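Local coordinates for putative GH105 family protein (Salmonella enterica subsp. enterica serovar Paratyphi A, PDB 3QWT) that is of unknown function but, as a putative member of glycoside hydrolase family 105, probably hydrolyses unsaturated sugar units at the ends of polysaccharide fragments, at residues 165-170 and 345-350; 170-175 and 234-239. All blocks are in the same frame, centred on the assembly; numbering follows the deposited sequence.

Contact 1. Residues 165-170 and 345-350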
loop_
_atom_site.group_PDB
_atom_site.type_symbol
_atom_site.label_atom_id
_atom_site.label_comp_id
_atom_site.label_asym_id
_atom_site.label_seq_id
_atom_site.Cartn_x
_atom_site.Cartn_y
_atom_site.Cartn_z
ATOM N N GLN A 165 13.298 35.486 22.616
ATOM C CA GLN A 165 11.973 35.422 23.252
ATOM C C GLN A 165 10.980 34.561 22.476
ATOM O O GLN A 165 10.987 34.551 21.226
ATOM C CB GLN A 165 11.356 36.818 23.402
ATOM C CG GLN A 165 12.116 37.795 24.266
ATOM C CD GLN A 165 11.388 39.138 24.349
ATOM O OE1 GLN A 165 10.169 39.197 24.186
ATOM N NE2 GLN A 165 12.130 40.214 24.595
HETATM N N MSE A 166 10.120 33.869 23.233
HETATM C CA MSE A 166 8.980 33.117 22.694
HETATM C C MSE A 166 7.692 33.618 23.361
HETATM O O MSE A 166 7.644 33.780 24.583
HETATM C CB MSE A 166 9.157 31.616 22.941
HETATM C CG MSE A 166 10.319 30.983 22.176
HETATM SE SE MSE A 166 10.600 29.047 22.450
HETATM C CE MSE A 166 8.963 28.312 21.630
ATOM N N TRP A 167 6.656 33.882 22.570
ATOM C CA TRP A 167 5.391 34.374 23.136
ATOM C C TRP A 167 4.225 33.453 22.804
ATOM O O TRP A 167 4.247 32.768 21.774
ATOM C CB TRP A 167 5.037 35.763 22.581
ATOM C CG TRP A 167 6.031 36.849 22.830
ATOM C CD1 TRP A 167 7.326 36.707 23.215
ATOM C CD2 TRP A 167 5.801 38.256 22.699
ATOM N NE1 TRP A 167 7.921 37.941 23.328
ATOM C CE2 TRP A 167 7.008 38.908 23.011
ATOM C CE3 TRP A 167 4.690 39.025 22.347
ATOM C CZ2 TRP A 167 7.137 40.303 22.994
ATOM C CZ3 TRP A 167 4.820 40.410 22.318
ATOM C CH2 TRP A 167 6.036 41.033 22.648
ATOM N N ASP A 168 3.187 33.481 23.642
ATOM C CA ASP A 168 1.913 32.843 23.292
ATOM C C ASP A 168 1.482 33.161 21.845
ATOM O O ASP A 168 1.123 32.275 21.087
ATOM C CB ASP A 168 0.797 33.337 24.209
ATOM C CG ASP A 168 1.122 33.165 25.700
ATOM O OD1 ASP A 168 2.098 32.478 26.055
ATOM O OD2 ASP A 168 0.381 33.721 26.526
ATOM N N ASP A 169 1.493 34.451 21.516
ATOM C CA ASP A 169 0.895 34.990 20.308
ATOM C C ASP A 169 1.462 34.301 19.049
ATOM O O ASP A 169 0.791 34.181 18.023
ATOM C CB ASP A 169 1.120 36.519 20.246
ATOM C CG ASP A 169 0.673 37.255 21.547
ATOM O OD1 ASP A 169 -0.277 38.077 21.502
ATOM O OD2 ASP A 169 1.273 37.017 22.618
ATOM N N THR A 170 2.704 33.850 19.131
ATOM C CA THR A 170 3.322 33.182 18.004
ATOM C C THR A 170 2.447 32.029 17.554
ATOM O O THR A 170 2.378 31.757 16.374
ATOM C CB THR A 170 4.716 32.676 18.359
ATOM O OG1 THR A 170 5.522 33.788 18.756
ATOM C CG2 THR A 170 5.367 31.980 17.178
ATOM N N THR A 345 -0.827 44.612 23.002
ATOM C CA THR A 345 -0.100 44.463 24.266
ATOM C C THR A 345 1.223 43.713 24.099
ATOM O O THR A 345 1.237 42.514 23.783
ATOM C CB THR A 345 -0.951 43.720 25.335
ATOM O OG1 THR A 345 -2.135 44.464 25.623
ATOM C CG2 THR A 345 -0.161 43.513 26.622
ATOM N N GLY A 346 2.327 44.421 24.333
ATOM C CA GLY A 346 3.654 43.827 24.314
ATOM C C GLY A 346 4.001 42.996 25.545
ATOM O O GLY A 346 3.133 42.642 26.356
HETATM N N MSE A 347 5.279 42.670 25.689
HETATM C CA MSE A 347 5.701 41.857 26.818
HETATM C C MSE A 347 5.953 42.748 28.020
HETATM O O MSE A 347 6.722 43.714 27.943
HETATM C CB MSE A 347 6.961 41.060 26.488
HETATM C CG MSE A 347 7.407 40.170 27.636
HETATM SE SE MSE A 347 6.148 38.703 27.879
HETATM C CE MSE A 347 5.978 38.206 25.958
ATOM N N GLY A 348 5.301 42.428 29.129
ATOM C CA GLY A 348 5.454 43.221 30.333
ATOM C C GLY A 348 6.581 42.702 31.196
ATOM O O GLY A 348 6.823 41.494 31.256
ATOM N N HIS A 349 7.283 43.617 31.853
ATOM C CA HIS A 349 8.339 43.243 32.784
ATOM C C HIS A 349 7.836 43.314 34.222
ATOM O O HIS A 349 8.514 42.885 35.146
ATOM C CB HIS A 349 9.592 44.089 32.562
ATOM C CG HIS A 349 10.257 43.827 31.245
ATOM N ND1 HIS A 349 11.382 43.038 31.122
ATOM C CD2 HIS A 349 9.940 44.223 29.988
ATOM C CE1 HIS A 349 11.735 42.973 29.849
ATOM N NE2 HIS A 349 10.875 43.683 29.139
ATOM N N ASP A 350 6.627 43.836 34.390
ATOM C CA ASP A 350 5.902 43.743 35.657
ATOM C C ASP A 350 4.407 43.606 35.381
ATOM O O ASP A 350 3.947 43.871 34.267
ATOM C CB ASP A 350 6.189 44.949 36.583
ATOM C CG ASP A 350 5.888 46.290 35.925
ATOM O OD1 ASP A 350 5.015 46.344 35.026
ATOM O OD2 ASP A 350 6.532 47.294 36.308
#
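M347 lays its side chain over the indole of W167 in a Met-aromatic contact. It joins strand 165-167, which pairs antiparallel with strand 216-218 in a small two-stranded sheet of this alpha/alpha toroid, to the loop that leads into helix 351-355. Both methionines of these segments are selenomethionines. The M347 chain can be followed outward from its CB, which lies 3.6 Å from W167 CZ2 and so starts on the benzene half of the indole. CG is anti to the backbone N (chi1 -178°). The bend at chi2 carries SE to 5.0 Å from the centroid of the W167 five-membered ring, nearly straight above it, and the bend at chi3 turns CE back toward the ring. CE is modelled closer to the ring than a carbon can sit, so its exact position is doubtful. Just before M347, G346 CA comes within 4.0 Å of W167 CH2, obliquely to the ring. H155 stacks on W167 and H215 meets it edge-to-face, so aromatic neighbours also help to hold the indole. A glycerol molecule lies near the W167 side chain and is hydrogen-bonded to T345 O, which is consistent with a pocket here. The contact is partly buried, and F225 touches both Q165 and M347. Within its own strand the indole is tied at its edge. W167 NE1 donates to Q165 OE1 at 2.7 Å, with OE1 close to the indole plane and the donor in the Q165 carbonyl plane.

Contact 2. Residues 170-175 and 234-239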
loop_
_atom_site.group_PDB
_atom_site.type_symbol
_atom_site.label_atom_id
_atom_site.label_comp_id
_atom_site.label_asym_id
_atom_site.label_seq_id
_atom_site.Cartn_x
_atom_site.Cartn_y
_atom_site.Cartn_z
ATOM N N THR A 170 2.704 33.850 19.131
ATOM C CA THR A 170 3.322 33.182 18.004
ATOM C C THR A 170 2.447 32.029 17.554
ATOM O O THR A 170 2.378 31.757 16.374
ATOM C CB THR A 170 4.716 32.676 18.359
ATOM O OG1 THR A 170 5.522 33.788 18.756
ATOM C CG2 THR A 170 5.367 31.980 17.178
ATOM N N LEU A 171 1.753 31.366 18.480
ATOM C CA LEU A 171 1.010 30.175 18.059
ATOM C C LEU A 171 -0.110 30.522 17.086
ATOM O O LEU A 171 -0.424 29.732 16.195
ATOM C CB LEU A 171 0.507 29.335 19.246
ATOM C CG LEU A 171 1.627 28.558 19.961
ATOM C CD1 LEU A 171 1.226 28.159 21.369
ATOM C CD2 LEU A 171 2.066 27.328 19.160
HETATM N N MSE A 172 -0.685 31.713 17.245
HETATM C CA MSE A 172 -1.790 32.143 16.404
HETATM C C MSE A 172 -1.319 32.786 15.091
HETATM O O MSE A 172 -1.877 32.510 14.019
HETATM C CB MSE A 172 -2.694 33.122 17.170
HETATM C CG MSE A 172 -3.840 33.720 16.358
HETATM SE SE MSE A 172 -5.265 32.432 15.991
HETATM C CE MSE A 172 -5.154 32.437 14.042
HETATM N N MSE A 173 -0.302 33.639 15.182
HETATM C CA MSE A 173 0.115 34.475 14.055
HETATM C C MSE A 173 1.032 33.798 13.023
HETATM O O MSE A 173 1.108 34.260 11.887
HETATM C CB MSE A 173 0.811 35.731 14.554
HETATM C CG MSE A 173 0.090 36.439 15.690
HETATM SE SE MSE A 173 -1.829 36.612 15.423
HETATM C CE MSE A 173 -2.267 37.069 17.284
ATOM N N THR A 174 1.746 32.742 13.413
ATOM C CA THR A 174 2.657 32.065 12.481
ATOM C C THR A 174 2.536 30.546 12.484
ATOM O O THR A 174 2.512 29.918 11.432
ATOM C CB THR A 174 4.141 32.468 12.718
ATOM O OG1 THR A 174 4.328 33.817 12.293
ATOM C CG2 THR A 174 5.094 31.600 11.917
ATOM N N VAL A 175 2.477 29.938 13.657
ATOM C CA VAL A 175 2.400 28.497 13.668
ATOM C C VAL A 175 1.161 27.969 12.950
ATOM O O VAL A 175 1.265 27.129 12.071
ATOM C CB VAL A 175 2.429 27.899 15.069
ATOM C CG1 VAL A 175 2.521 26.380 14.939
ATOM C CG2 VAL A 175 3.602 28.444 15.842
ATOM N N ASN A 234 -3.607 33.813 26.506
ATOM C CA ASN A 234 -4.147 32.488 26.797
ATOM C C ASN A 234 -5.226 32.097 25.799
ATOM O O ASN A 234 -5.346 30.932 25.381
ATOM C CB ASN A 234 -4.734 32.465 28.210
ATOM C CG ASN A 234 -3.692 32.158 29.251
ATOM O OD1 ASN A 234 -3.514 30.996 29.655
ATOM N ND2 ASN A 234 -2.975 33.192 29.684
ATOM N N SER A 235 -6.031 33.096 25.476
ATOM C CA SER A 235 -7.078 33.015 24.491
ATOM C C SER A 235 -6.520 32.438 23.178
ATOM O O SER A 235 -7.147 31.581 22.552
ATOM C CB SER A 235 -7.633 34.438 24.300
ATOM O OG SER A 235 -8.593 34.546 23.271
ATOM N N TRP A 236 -5.332 32.894 22.782
ATOM C CA TRP A 236 -4.740 32.456 21.525
ATOM C C TRP A 236 -4.590 30.943 21.539
ATOM O O TRP A 236 -4.565 30.304 20.493
ATOM C CB TRP A 236 -3.363 33.073 21.291
ATOM C CG TRP A 236 -3.378 34.499 21.121
ATOM C CD1 TRP A 236 -2.529 35.381 21.688
ATOM C CD2 TRP A 236 -4.290 35.259 20.326
ATOM N NE1 TRP A 236 -2.847 36.659 21.302
ATOM C CE2 TRP A 236 -3.926 36.613 20.463
ATOM C CE3 TRP A 236 -5.380 34.929 19.511
ATOM C CZ2 TRP A 236 -4.624 37.647 19.832
ATOM C CZ3 TRP A 236 -6.072 35.965 18.865
ATOM C CH2 TRP A 236 -5.691 37.300 19.038
ATOM N N LEU A 237 -4.478 30.368 22.730
ATOM C CA LEU A 237 -4.279 28.931 22.801
ATOM C C LEU A 237 -5.588 28.201 22.781
ATOM O O LEU A 237 -5.712 27.163 22.135
ATOM C CB LEU A 237 -3.447 28.528 24.015
ATOM C CG LEU A 237 -2.026 28.347 23.506
ATOM C CD1 LEU A 237 -1.092 29.227 24.295
ATOM C CD2 LEU A 237 -1.615 26.877 23.531
ATOM N N THR A 238 -6.564 28.741 23.497
ATOM C CA THR A 238 -7.883 28.153 23.497
ATOM C C THR A 238 -8.440 28.149 22.082
ATOM O O THR A 238 -9.299 27.336 21.750
ATOM C CB THR A 238 -8.831 28.944 24.375
ATOM O OG1 THR A 238 -8.089 29.540 25.442
ATOM C CG2 THR A 238 -9.881 28.030 24.930
ATOM N N ILE A 239 -7.965 29.085 21.265
ATOM C CA ILE A 239 -8.372 29.168 19.865
ATOM C C ILE A 239 -7.588 28.194 18.998
ATOM O O ILE A 239 -8.169 27.459 18.199
ATOM C CB ILE A 239 -8.133 30.570 19.311
ATOM C CG1 ILE A 239 -9.167 31.550 19.885
ATOM C CG2 ILE A 239 -8.168 30.531 17.793
ATOM C CD1 ILE A 239 -8.890 33.021 19.592
#
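W236 and M172 bury the most surface here, followed by L171. They join the first turns of helix 170-184 to helix 231-248 inside the alpha/alpha toroid. The two short segments pass 9.0 Å apart at their axes, at 56°. The backbones come nearest at M172 and W236, whose CA atoms are 5.9 Å apart. The M172 side chain crosses the W236 indole at about a right angle. Its CG is anti to the backbone N (chi1 176°) and lies 3.7 Å from W236 CE3, oblique to the ring. The chain then bends, and M172 SE reaches I239 CG2 at 3.9 Å. M173, also a selenomethionine, covers one face of the indole. Its CE lies over the six-membered ring of W236, 3.5 Å from CZ2, in a CH-pi contact. M173 SE stands higher above that face. Away from the indole, L171 CD1 meets L237 CD2 at 3.8 Å. V71 of helix 67-83 touches both M173 and W236, while F198 of helix 188-205 packs on L171. The W236 N-H is satisfied by D169. Carbon and selenium make all of these contacts between the two segments, so they rest on shape and dispersion.

In the fold
Contact 2 belongs to the buried core, about 6 Å from the chain centre to the contact centre. Contact 1 is only partly buried, about 15 Å out, and joins a short strand to a loop instead of two helices. Their centres lie 12 Å apart. T170 is common to both, because strand 165-167 runs almost directly into helix 170-184. D169 OD1 links them with a probable hydrogen bond to W236 NE1. Each contact sets selenomethionine against tryptophan, and a bound glycerol lies near both, beside W167 and beside M173. Contact 1 has polar bonds at its margin, while contact 2 is an apolar interface between two helices, enclosed by others.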